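Local coordinates for conserved hypothetical protein yffB (Pseudomonas aeruginosa, PDB 1RW1), which is of unproven function but probably acts as a glutathione-dependent thiol reductase of the ArsC family, built on a thioredoxin fold, at residues 44-47 with 53-56; 49-52 with 56-59; 80-83 with 88-91. All coordinates share one frame; numbering follows the deposited sequence. Where two conformers were deposited one is given.

In the fold
Contacts 1 and 3 are buried and apolar, whereas contact 2 lies at the surface and works through polar groups. Contacts 1 and 2 both use the short helix 51-54 and share Asn56: contact 1 packs the end of this helix against helix 39-49, and contact 2 folds its outer side over the turn that follows. Contact 3 sets helix 75-84 against the segment leading to strand 93-95. The two buried contacts meet where Leu55 lies against Met82 and where Asn56 N bonds to Met88 O. Inside, tryptophan, valine, cysteine, leucine, isoleucine and selenomethionine are among the touching side chains; outside, an amide stacks on a guanidinium, and a water links that guanidinium to the glutamine's backbone carbonyl.

Contact 1 (44-47 with 53-56); sequences RWCA and TVLN
Val54 docks on helix 39-49 with its branched side chain facing Trp45 and Cys46, and it carries the whole contact from its side. Just before it, Thr53 belongs to the last part of helix 51-54; its hydroxyl is hydrogen-bonded to His49 O, while its carbonyl accepts from Lys90 NZ. Val54 then directs its CB at the longer helix, and the two backbones come within 6.2 Å between Cys46 CA and Val54 CA. Its two methyls have separate tasks. CG2 presses on the helix backbone, 3.7 Å from Trp45 O, and also touches Trp45 CB at 4.0 Å and Cys46 N. CG1, set anti to the backbone N (chi1 -180°), points instead to the edge of the indole and lies near its plane, with Trp45 CE3 4.3 Å from Val54 CG1. On another flank the thiol of Cys46 comes alongside the branch point, its SG 4.1 Å from Val54 CB. The sulfur meets carbon here, and no hydrogen bond crosses between the segments. The polar end of the indole is satisfied elsewhere, by Glu95, and its ring also meets Tyr5 edge-to-face, so Trp45 connects this packing to the sheet. At Leu55 the chain leaves helical geometry for extended backbone angles and sends its side chain to Met82 and Met88; Met82 also touches Val54 and Cys46. At Asn56, which opens a turn, the backbone is hydrogen-bonded to Met88, as that of Val54 is to Lys90. Two consecutive helices joined by a tight turn thus pack through one valine, forming part of the helical region that ArsC-family proteins insert between the second and third strands of the thioredoxin fold.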
loop_
_atom_site.group_PDB
_atom_site.type_symbol
_atom_site.label_atom_id
_atom_site.label_comp_id
_atom_site.label_asym_id
_atom_site.label_seq_id
_atom_site.Cartn_x
_atom_site.Cartn_y
_atom_site.Cartn_z
ATOM N N ARG A 44 -0.687 9.063 7.007
ATOM C CA ARG A 44 0.469 9.598 6.304
ATOM C C ARG A 44 0.414 9.284 4.807
ATOM O O ARG A 44 0.692 10.149 3.968
ATOM C CB ARG A 44 1.745 9.027 6.909
ATOM C CG ARG A 44 2.346 9.798 8.027
ATOM C CD ARG A 44 3.769 9.369 8.262
ATOM N NE ARG A 44 3.846 8.012 8.782
ATOM C CZ ARG A 44 4.317 6.970 8.106
ATOM N NH1 ARG A 44 4.774 7.107 6.868
ATOM N NH2 ARG A 44 4.318 5.786 8.674
ATOM N N TRP A 45 0.074 8.042 4.465
ATOM C CA TRP A 45 0.048 7.668 3.061
ATOM C C TRP A 45 -1.037 8.440 2.321
ATOM O O TRP A 45 -0.832 8.920 1.202
ATOM C CB TRP A 45 -0.188 6.169 2.937
ATOM C CG TRP A 45 0.878 5.313 3.540
ATOM C CD1 TRP A 45 2.151 5.668 3.882
ATOM C CD2 TRP A 45 0.737 3.937 3.887
ATOM N NE1 TRP A 45 2.816 4.577 4.403
ATOM C CE2 TRP A 45 1.968 3.498 4.405
ATOM C CE3 TRP A 45 -0.310 3.010 3.766
ATOM C CZ2 TRP A 45 2.164 2.182 4.824
ATOM C CZ3 TRP A 45 -0.110 1.719 4.177
ATOM C CH2 TRP A 45 1.120 1.310 4.695
ATOM N N CYS A 46 -2.206 8.563 2.942
ATOM C CA CYS A 46 -3.286 9.303 2.300
ATOM C C CYS A 46 -2.959 10.798 2.178
ATOM O O CYS A 46 -3.328 11.424 1.193
ATOM C CB CYS A 46 -4.602 9.137 3.055
ATOM S SG CYS A 46 -5.361 7.505 2.881
ATOM N N ALA A 47 -2.270 11.366 3.159
ATOM C CA ALA A 47 -1.877 12.764 3.068
ATOM C C ALA A 47 -0.991 13.012 1.856
ATOM O O ALA A 47 -1.080 14.066 1.217
ATOM C CB ALA A 47 -1.161 13.170 4.345
ATOM N N THR A 53 -5.831 6.925 -4.224
ATOM C CA THR A 53 -4.606 6.275 -4.640
ATOM C C THR A 53 -4.243 5.133 -3.692
ATOM O O THR A 53 -3.829 4.073 -4.121
ATOM C CB THR A 53 -3.511 7.327 -4.678
ATOM O OG1 THR A 53 -3.917 8.396 -5.553
ATOM C CG2 THR A 53 -2.197 6.757 -5.188
ATOM N N VAL A 54 -4.433 5.339 -2.396
ATOM C CA VAL A 54 -4.045 4.346 -1.401
ATOM C C VAL A 54 -5.090 3.223 -1.303
ATOM O O VAL A 54 -4.736 2.072 -1.062
ATOM C CB VAL A 54 -3.821 5.033 -0.036
ATOM C CG1 VAL A 54 -3.403 4.045 1.034
ATOM C CG2 VAL A 54 -2.780 6.119 -0.161
ATOM N N LEU A 55 -6.363 3.541 -1.454
ATOM C CA LEU A 55 -7.432 2.548 -1.382
ATOM C C LEU A 55 -7.583 1.846 -2.724
ATOM O O LEU A 55 -7.743 2.494 -3.769
ATOM C CB LEU A 55 -8.748 3.247 -1.025
ATOM C CG LEU A 55 -10.022 2.417 -0.920
ATOM C CD1 LEU A 55 -9.938 1.452 0.230
ATOM C CD2 LEU A 55 -11.240 3.309 -0.783
ATOM N N ASN A 56 -7.556 0.525 -2.698
ATOM C CA ASN A 56 -7.743 -0.283 -3.885
ATOM C C ASN A 56 -9.223 -0.483 -4.192
ATOM O O ASN A 56 -9.771 -1.552 -3.972
ATOM C CB ASN A 56 -7.039 -1.610 -3.711
ATOM C CG ASN A 56 -7.045 -2.421 -4.990
ATOM O OD1 ASN A 56 -7.462 -1.933 -6.055
ATOM N ND2 ASN A 56 -6.625 -3.664 -4.890
#

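Contact 2 (49-52 with 56-59); sequences HGWQ and NRAG
Gln52 and Arg57 meet flat against one another: the amide of the glutamine lies over the guanidinium with their planes only 13° apart. The closest approach is from Gln52 CD to Arg57 NH2, 3.4 Å, and the aliphatic part joins in, since Gln52 CG sits over the same plane, offset toward its rim, at 3.7 Å from Arg57 CZ. No direct hydrogen bond links the two groups; the contact is a parallel stack of polar planes. Trp51 adds a different approach. Its indole stands steeply to the guanidinium, 72° between planes, and the far corner of its six-membered ring reaches the arginine, with Trp51 CZ3 4.0 Å from Arg57 CD. The tip of the indole thus comes over the guanidinium face on which Gln52 CG also lies. A bend at chi3 (-66°) brings the arginine chain round to place its flat end beside the glutamine. Water then ties side chain to backbone: it accepts from Arg57 NE at 2.8 Å, lying in the guanidinium plane at its edge, and donates to Gln52 O at 2.7 Å. Farther out, backbone geometry sets both partners. Gly50, with positive phi, ends helix 39-49 and at the same time serves as N-cap of helix 51-54, which presents Trp51 and Gln52. Arg57 lies inside a type I turn closed by Gly59 N bonding to Asn56 O at 3.1 Å, and Gly59 in turn occupies the N-cap position of helix 60-63. The indole also touches Leu73 and, on helix 75-84, Glu75 and Ala78. Stacking uses the guanidinium face and the water its in-plane edge, so the two do not compete, and at this exposed site solvent probably eases the charge.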
loop_
_atom_site.group_PDB
_atom_site.type_symbol
_atom_site.label_atom_id
_atom_site.label_comp_id
_atom_site.label_asym_id
_atom_site.label_seq_id
_atom_site.Cartn_x
_atom_site.Cartn_y
_atom_site.Cartn_z
ATOM N N HIS A 49 -0.632 10.952 -0.961
ATOM C CA HIS A 49 -1.047 10.373 -2.234
ATOM C C HIS A 49 -2.520 10.478 -2.553
ATOM O O HIS A 49 -2.906 10.351 -3.713
ATOM C CB HIS A 49 -0.692 8.882 -2.292
ATOM C CG HIS A 49 0.767 8.628 -2.318
ATOM N ND1 HIS A 49 1.524 8.755 -3.458
ATOM C CD2 HIS A 49 1.599 8.216 -1.340
ATOM C CE1 HIS A 49 2.778 8.460 -3.165
ATOM N NE2 HIS A 49 2.847 8.119 -1.891
ATOM N N GLY A 50 -3.351 10.703 -1.540
ATOM C CA GLY A 50 -4.794 10.750 -1.709
ATOM C C GLY A 50 -5.407 9.393 -1.430
ATOM O O GLY A 50 -4.883 8.342 -1.825
ATOM N N TRP A 51 -6.549 9.399 -0.751
ATOM C CA TRP A 51 -7.182 8.149 -0.385
ATOM C C TRP A 51 -7.573 7.340 -1.608
ATOM O O TRP A 51 -7.604 6.112 -1.521
ATOM C CB TRP A 51 -8.383 8.351 0.549
ATOM C CG TRP A 51 -9.569 9.071 -0.049
ATOM C CD1 TRP A 51 -9.857 10.404 0.063
ATOM C CD2 TRP A 51 -10.635 8.502 -0.812
ATOM N NE1 TRP A 51 -11.030 10.695 -0.586
ATOM C CE2 TRP A 51 -11.524 9.546 -1.139
ATOM C CE3 TRP A 51 -10.941 7.212 -1.246
ATOM C CZ2 TRP A 51 -12.675 9.340 -1.889
ATOM C CZ3 TRP A 51 -12.093 7.010 -1.992
ATOM C CH2 TRP A 51 -12.942 8.068 -2.303
ATOM N N GLN A 52 -7.877 7.969 -2.750
ATOM C CA GLN A 52 -8.222 7.164 -3.925
ATOM C C GLN A 52 -7.021 6.418 -4.485
ATOM O O GLN A 52 -7.176 5.411 -5.156
ATOM C CB GLN A 52 -8.862 8.027 -5.001
ATOM C CG GLN A 52 -10.261 8.480 -4.630
ATOM C CD GLN A 52 -10.882 9.483 -5.590
ATOM O OE1 GLN A 52 -10.205 10.018 -6.465
ATOM N NE2 GLN A 52 -12.174 9.742 -5.415
ATOM N N ASN A 56 -7.556 0.525 -2.698
ATOM C CA ASN A 56 -7.743 -0.283 -3.885
ATOM C C ASN A 56 -9.223 -0.483 -4.192
ATOM O O ASN A 56 -9.771 -1.552 -3.972
ATOM C CB ASN A 56 -7.039 -1.610 -3.711
ATOM C CG ASN A 56 -7.045 -2.421 -4.990
ATOM O OD1 ASN A 56 -7.462 -1.933 -6.055
ATOM N ND2 ASN A 56 -6.625 -3.664 -4.890
ATOM N N ARG A 57 -9.867 0.554 -4.719
ATOM C CA ARG A 57 -11.290 0.480 -5.018
ATOM C C ARG A 57 -11.604 -0.538 -6.118
ATOM O O ARG A 57 -12.719 -1.039 -6.180
ATOM C CB ARG A 57 -11.832 1.848 -5.427
ATOM C CG ARG A 57 -11.926 2.813 -4.274
ATOM C CD ARG A 57 -12.679 4.098 -4.640
ATOM N NE ARG A 57 -11.931 4.862 -5.630
ATOM C CZ ARG A 57 -12.396 5.929 -6.274
ATOM N NH1 ARG A 57 -13.604 6.398 -6.002
ATOM N NH2 ARG A 57 -11.629 6.530 -7.170
ATOM N N ALA A 58 -10.650 -0.829 -6.999
ATOM C CA ALA A 58 -10.866 -1.794 -8.090
ATOM C C ALA A 58 -10.856 -3.219 -7.587
ATOM O O ALA A 58 -11.334 -4.121 -8.254
ATOM C CB ALA A 58 -9.800 -1.644 -9.176
ATOM N N GLY A 59 -10.292 -3.438 -6.419
ATOM C CA GLY A 59 -10.056 -4.782 -5.953
ATOM C C GLY A 59 -11.278 -5.471 -5.377
ATOM O O GLY A 59 -12.281 -4.873 -5.044
HETATM O O HOH W 1 -9.264 4.117 -6.163
#

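Contact 3 (80-83 with 88-91); sequences ELML and MIKR
Met82 and Ile89 cross at about a right angle, the selenomethionine chain running over the first branch of the isoleucine. That branch, Ile89 CG1, is met by successive atoms of Met82: it lies 3.8 Å from Met82 CB, and Met82 SE is 4.0 Å from Ile89 CG1. Because the isoleucine sets CG1 beside its backbone N (chi1 -56°), this methylene rather than the CG2 methyl is the part offered to the helix. Met82 runs straight through its CG and then bends at chi3 (-76°), turning its terminal methyl aside while the selenium remains over the isoleucine. The other selenomethionine, Met88, approaches the helix differently. Met88 directs its CB at the helix, and in the conformer described its CE lies near Leu81 CB and Met82 CG, but the exact position of this methyl is doubtful because Met88 was modelled in two conformations. The backbones themselves come near, with Met82 CA 5.7 Å from Met88 CA, yet no hydrogen bond joins the segments and the side chains that meet are apolar. Around them, Leu42 of helix 39-49 contacts both Met82 and Ile89, and Phe62 and Thr61 of helix 60-63 reach Met88, so that three helices converge on these residues. Farther along, Arg91 extends to Ile7 and Cys10, in the loop ahead of helix 11-22. The packing therefore places helix 75-84 against the segment entering strand 93-95, the place where the helical region of an ArsC-family protein rejoins the thioredoxin fold, close to the loop in which redox proteins of this fold commonly carry their reactive cysteine.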
loop_
_atom_site.group_PDB
_atom_site.type_symbol
_atom_site.label_atom_id
_atom_site.label_comp_id
_atom_site.label_asym_id
_atom_site.label_seq_id
_atom_site.Cartn_x
_atom_site.Cartn_y
_atom_site.Cartn_z
ATOM N N GLU A 80 -10.745 4.366 7.793
ATOM C CA GLU A 80 -11.399 3.373 8.638
ATOM C C GLU A 80 -11.609 2.053 7.918
ATOM O O GLU A 80 -11.469 0.994 8.527
ATOM C CB GLU A 80 -12.731 3.893 9.202
ATOM C CG GLU A 80 -12.556 5.080 10.147
ATOM C CD GLU A 80 -11.560 4.803 11.266
ATOM O OE1 GLU A 80 -11.791 3.893 12.073
ATOM O OE2 GLU A 80 -10.514 5.472 11.309
ATOM N N LEU A 81 -11.955 2.097 6.643
ATOM C CA LEU A 81 -12.150 0.864 5.877
ATOM C C LEU A 81 -10.846 0.065 5.787
ATOM O O LEU A 81 -10.825 -1.152 5.988
ATOM C CB LEU A 81 -12.653 1.173 4.473
ATOM C CG LEU A 81 -14.051 1.763 4.350
ATOM C CD1 LEU A 81 -14.350 2.081 2.886
ATOM C CD2 LEU A 81 -15.105 0.839 4.921
HETATM N N MSE A 82 -9.764 0.753 5.450
HETATM C CA MSE A 82 -8.461 0.090 5.304
HETATM C C MSE A 82 -7.888 -0.421 6.612
HETATM O O MSE A 82 -7.187 -1.433 6.630
HETATM C CB MSE A 82 -7.473 1.039 4.632
HETATM C CG MSE A 82 -7.842 1.320 3.193
HETATM SE SE MSE A 82 -6.508 2.417 2.226
HETATM C CE MSE A 82 -6.946 4.154 3.020
ATOM N N LEU A 83 -8.187 0.281 7.698
ATOM C CA LEU A 83 -7.688 -0.093 9.008
ATOM C C LEU A 83 -8.238 -1.460 9.386
ATOM O O LEU A 83 -7.499 -2.317 9.888
ATOM C CB LEU A 83 -8.119 0.963 10.029
ATOM C CG LEU A 83 -7.697 0.711 11.468
ATOM C CD1 LEU A 83 -6.191 0.654 11.612
ATOM C CD2 LEU A 83 -8.286 1.758 12.334
HETATM N N MSE A 88 -7.618 -4.154 1.407
HETATM C CA MSE A 88 -8.053 -3.041 0.564
HETATM C C MSE A 88 -6.988 -2.013 0.281
HETATM O O MSE A 88 -7.245 -1.079 -0.459
HETATM C CB MSE A 88 -9.264 -2.338 1.197
HETATM C CG MSE A 88 -10.480 -3.237 1.107
HETATM SE SE MSE A 88 -12.148 -2.327 1.254
HETATM C CE MSE A 88 -11.316 -0.688 1.872
ATOM N N ILE A 89 -5.826 -2.102 0.921
ATOM C CA ILE A 89 -4.747 -1.147 0.670
ATOM C C ILE A 89 -4.027 -1.522 -0.625
ATOM O O ILE A 89 -3.665 -2.678 -0.822
ATOM C CB ILE A 89 -3.745 -1.132 1.841
ATOM C CG1 ILE A 89 -4.459 -0.839 3.168
ATOM C CG2 ILE A 89 -2.655 -0.111 1.595
ATOM C CD1 ILE A 89 -3.616 -1.191 4.380
ATOM N N LYS A 90 -3.807 -0.557 -1.510
ATOM C CA LYS A 90 -3.037 -0.814 -2.715
ATOM C C LYS A 90 -1.634 -1.299 -2.342
ATOM O O LYS A 90 -1.030 -0.828 -1.381
ATOM C CB LYS A 90 -2.949 0.446 -3.566
ATOM C CG LYS A 90 -4.151 0.689 -4.440
ATOM C CD LYS A 90 -3.792 1.360 -5.760
ATOM C CE LYS A 90 -5.029 1.810 -6.538
ATOM N NZ LYS A 90 -5.738 2.860 -5.799
ATOM N N ARG A 91 -1.127 -2.222 -3.147
ATOM C CA ARG A 91 0.188 -2.842 -2.915
ATOM C C ARG A 91 1.135 -2.501 -4.072
ATOM O O ARG A 91 0.706 -2.443 -5.241
ATOM C CB ARG A 91 0.071 -4.337 -2.693
ATOM C CG ARG A 91 -0.726 -4.675 -1.449
ATOM C CD ARG A 91 -0.697 -6.137 -1.124
ATOM N NE ARG A 91 -1.376 -6.992 -2.081
ATOM C CZ ARG A 91 -2.593 -7.493 -1.914
ATOM N NH1 ARG A 91 -3.351 -7.178 -0.877
ATOM N NH2 ARG A 91 -3.047 -8.344 -2.814
#